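Local structure of invasin ipaB (Shigella flexneri, 3U0C) at residues D96-L101 / M190-E195. The protein is a translocator of the type III secretion system that inserts with IpaC into the host membrane, forming a pore through which bacterial effectors reach the cytosol. Residues are numbered along the deposited sequence; the frame is centred on the assembly and turned at random.
Sequences DKINTL and MQLEKE
With CG trans to the backbone N (chi1 180°) and a bend at chi2, Lys97 first runs toward Glu195 and then turns along the interface to Gln191. Glu195 is bent at its own chi2 (-67°), which lays the carboxylate against the lysine methylenes: OE2 of Glu195 is 3.5 Å from CG of Lys97, and the two side chains cross at about a right angle. The charges are not in contact (NZ of Lys97 to OE2 of Glu195, 5.3 Å), since the bent lysine chain carries NZ on toward Gln191. The ammonium instead makes a weak hydrogen bond to the amide of Gln191, NZ to OE1 at 3.3 Å. The other end of that amide is held within its own helix, where NE2 of Gln191 is hydrogen-bonded to Asp187, so both ends of the group have a partner. Leu101 is the buried member of the contact. Its CD2 packs 3.7 Å from CB of Gln191, while CD1 lies 4.0 Å from CA of Leu192, over the backbone. A second apolar touch joins the ends of Ile98 and Leu192, whose CD1 methyls are 3.4 Å apart, a tight fit. The pairing is characteristic of an antiparallel coiled coil: Lys97, Gln191, Glu195 and Leu101 face across the interface, the polar three meeting on one side of Leu101, and Ile98 and Leu192 close its other border. The helix axes approach to 10.8 Å at an angle of 170°, joining the first half of helix 71-141 to the last turns of helix 150-197. The contact thus lies near the end of the paired part of the hairpin, far from the loop between the two long helices; beyond it the earlier turns of helix 71-141 run on without helix 150-197, back toward helix 50-65.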
loop_
_atom_site.group_PDB
_atom_site.type_symbol
_atom_site.label_atom_id
_atom_site.label_comp_id
_atom_site.label_asym_id
_atom_site.label_seq_id
_atom_site.Cartn_x
_atom_site.Cartn_y
_atom_site.Cartn_z
ATOM N N ASP A 96 -1.863 15.881 8.238
ATOM C CA ASP A 96 -2.830 14.817 8.501
ATOM C C ASP A 96 -2.722 13.745 7.435
ATOM O O ASP A 96 -2.706 12.559 7.736
ATOM C CB ASP A 96 -4.265 15.359 8.548
ATOM C CG ASP A 96 -4.548 16.181 9.807
ATOM O OD1 ASP A 96 -3.879 15.957 10.848
ATOM O OD2 ASP A 96 -5.443 17.058 9.764
ATOM N N LYS A 97 -2.641 14.195 6.193
ATOM C CA LYS A 97 -2.600 13.341 5.028
ATOM C C LYS A 97 -1.327 12.490 4.987
ATOM O O LYS A 97 -1.371 11.287 4.686
ATOM C CB LYS A 97 -2.705 14.199 3.775
ATOM C CG LYS A 97 -2.672 13.420 2.485
ATOM C CD LYS A 97 -3.868 12.483 2.411
ATOM C CE LYS A 97 -3.590 11.253 1.552
ATOM N NZ LYS A 97 -4.522 10.175 1.957
ATOM N N ILE A 98 -0.196 13.131 5.256
ATOM C CA ILE A 98 1.069 12.425 5.379
ATOM C C ILE A 98 0.999 11.324 6.442
ATOM O O ILE A 98 1.511 10.225 6.231
ATOM C CB ILE A 98 2.221 13.375 5.734
ATOM C CG1 ILE A 98 2.602 14.228 4.532
ATOM C CG2 ILE A 98 3.422 12.625 6.277
ATOM C CD1 ILE A 98 2.681 13.499 3.265
ATOM N N ASN A 99 0.376 11.632 7.579
ATOM C CA ASN A 99 0.232 10.666 8.668
ATOM C C ASN A 99 -0.613 9.472 8.240
ATOM O O ASN A 99 -0.305 8.316 8.549
ATOM C CB ASN A 99 -0.396 11.318 9.893
ATOM C CG ASN A 99 0.569 12.218 10.623
ATOM O OD1 ASN A 99 1.782 12.153 10.402
ATOM N ND2 ASN A 99 0.041 13.069 11.501
ATOM N N THR A 100 -1.676 9.770 7.513
ATOM C CA THR A 100 -2.545 8.756 6.978
ATOM C C THR A 100 -1.794 7.903 5.954
ATOM O O THR A 100 -1.752 6.666 6.079
ATOM C CB THR A 100 -3.797 9.405 6.377
ATOM O OG1 THR A 100 -4.528 10.030 7.431
ATOM C CG2 THR A 100 -4.691 8.359 5.720
ATOM N N LEU A 101 -1.174 8.554 4.971
ATOM C CA LEU A 101 -0.458 7.815 3.932
ATOM C C LEU A 101 0.595 6.910 4.554
ATOM O O LEU A 101 0.714 5.757 4.183
ATOM C CB LEU A 101 0.179 8.741 2.899
ATOM C CG LEU A 101 -0.784 9.307 1.845
ATOM C CD1 LEU A 101 -0.227 10.568 1.182
ATOM C CD2 LEU A 101 -1.149 8.258 0.808
ATOM N N MET A 190 1.648 7.622 -5.615
ATOM C CA MET A 190 0.970 8.598 -6.467
ATOM C C MET A 190 0.217 9.625 -5.638
ATOM O O MET A 190 0.300 10.819 -5.911
ATOM C CB MET A 190 -0.008 7.925 -7.427
ATOM C CG MET A 190 0.663 7.129 -8.526
ATOM S SD MET A 190 -0.490 6.069 -9.412
ATOM C CE MET A 190 -0.036 4.440 -8.833
ATOM N N GLN A 191 -0.529 9.158 -4.640
ATOM C CA GLN A 191 -1.253 10.056 -3.750
ATOM C C GLN A 191 -0.294 11.039 -3.092
ATOM O O GLN A 191 -0.636 12.212 -2.905
ATOM C CB GLN A 191 -1.998 9.299 -2.658
ATOM C CG GLN A 191 -3.205 8.475 -3.107
ATOM C CD GLN A 191 -4.111 8.140 -1.934
ATOM O OE1 GLN A 191 -4.389 8.995 -1.102
ATOM N NE2 GLN A 191 -4.557 6.902 -1.855
ATOM N N LEU A 192 0.891 10.554 -2.729
ATOM C CA LEU A 192 1.885 11.391 -2.069
ATOM C C LEU A 192 2.362 12.512 -2.987
ATOM O O LEU A 192 2.420 13.666 -2.576
ATOM C CB LEU A 192 3.080 10.580 -1.571
ATOM C CG LEU A 192 4.185 11.406 -0.897
ATOM C CD1 LEU A 192 3.623 12.281 0.218
ATOM C CD2 LEU A 192 5.285 10.508 -0.367
ATOM N N GLU A 193 2.712 12.158 -4.222
ATOM C CA GLU A 193 3.076 13.148 -5.233
ATOM C C GLU A 193 1.961 14.190 -5.445
ATOM O O GLU A 193 2.229 15.371 -5.568
ATOM C CB GLU A 193 3.410 12.467 -6.560
ATOM C CG GLU A 193 4.047 13.378 -7.595
ATOM C CD GLU A 193 4.722 12.604 -8.719
ATOM O OE1 GLU A 193 4.278 11.465 -9.014
ATOM O OE2 GLU A 193 5.706 13.121 -9.300
ATOM N N LYS A 194 0.717 13.727 -5.507
ATOM C CA LYS A 194 -0.432 14.601 -5.682
ATOM C C LYS A 194 -0.419 15.687 -4.610
ATOM O O LYS A 194 -0.520 16.868 -4.910
ATOM C CB LYS A 194 -1.729 13.801 -5.593
ATOM C CG LYS A 194 -2.959 14.466 -6.221
ATOM C CD LYS A 194 -4.250 13.708 -5.859
ATOM C CE LYS A 194 -5.505 14.546 -6.174
ATOM N NZ LYS A 194 -6.824 13.923 -5.774
ATOM N N GLU A 195 -0.290 15.264 -3.360
ATOM C CA GLU A 195 -0.279 16.163 -2.223
ATOM C C GLU A 195 0.891 17.152 -2.265
ATOM O O GLU A 195 0.723 18.338 -1.990
ATOM C CB GLU A 195 -0.270 15.365 -0.920
ATOM C CG GLU A 195 -1.529 14.506 -0.707
ATOM C CD GLU A 195 -2.785 15.356 -0.497
ATOM O OE1 GLU A 195 -2.655 16.589 -0.306
ATOM O OE2 GLU A 195 -3.901 14.791 -0.523
#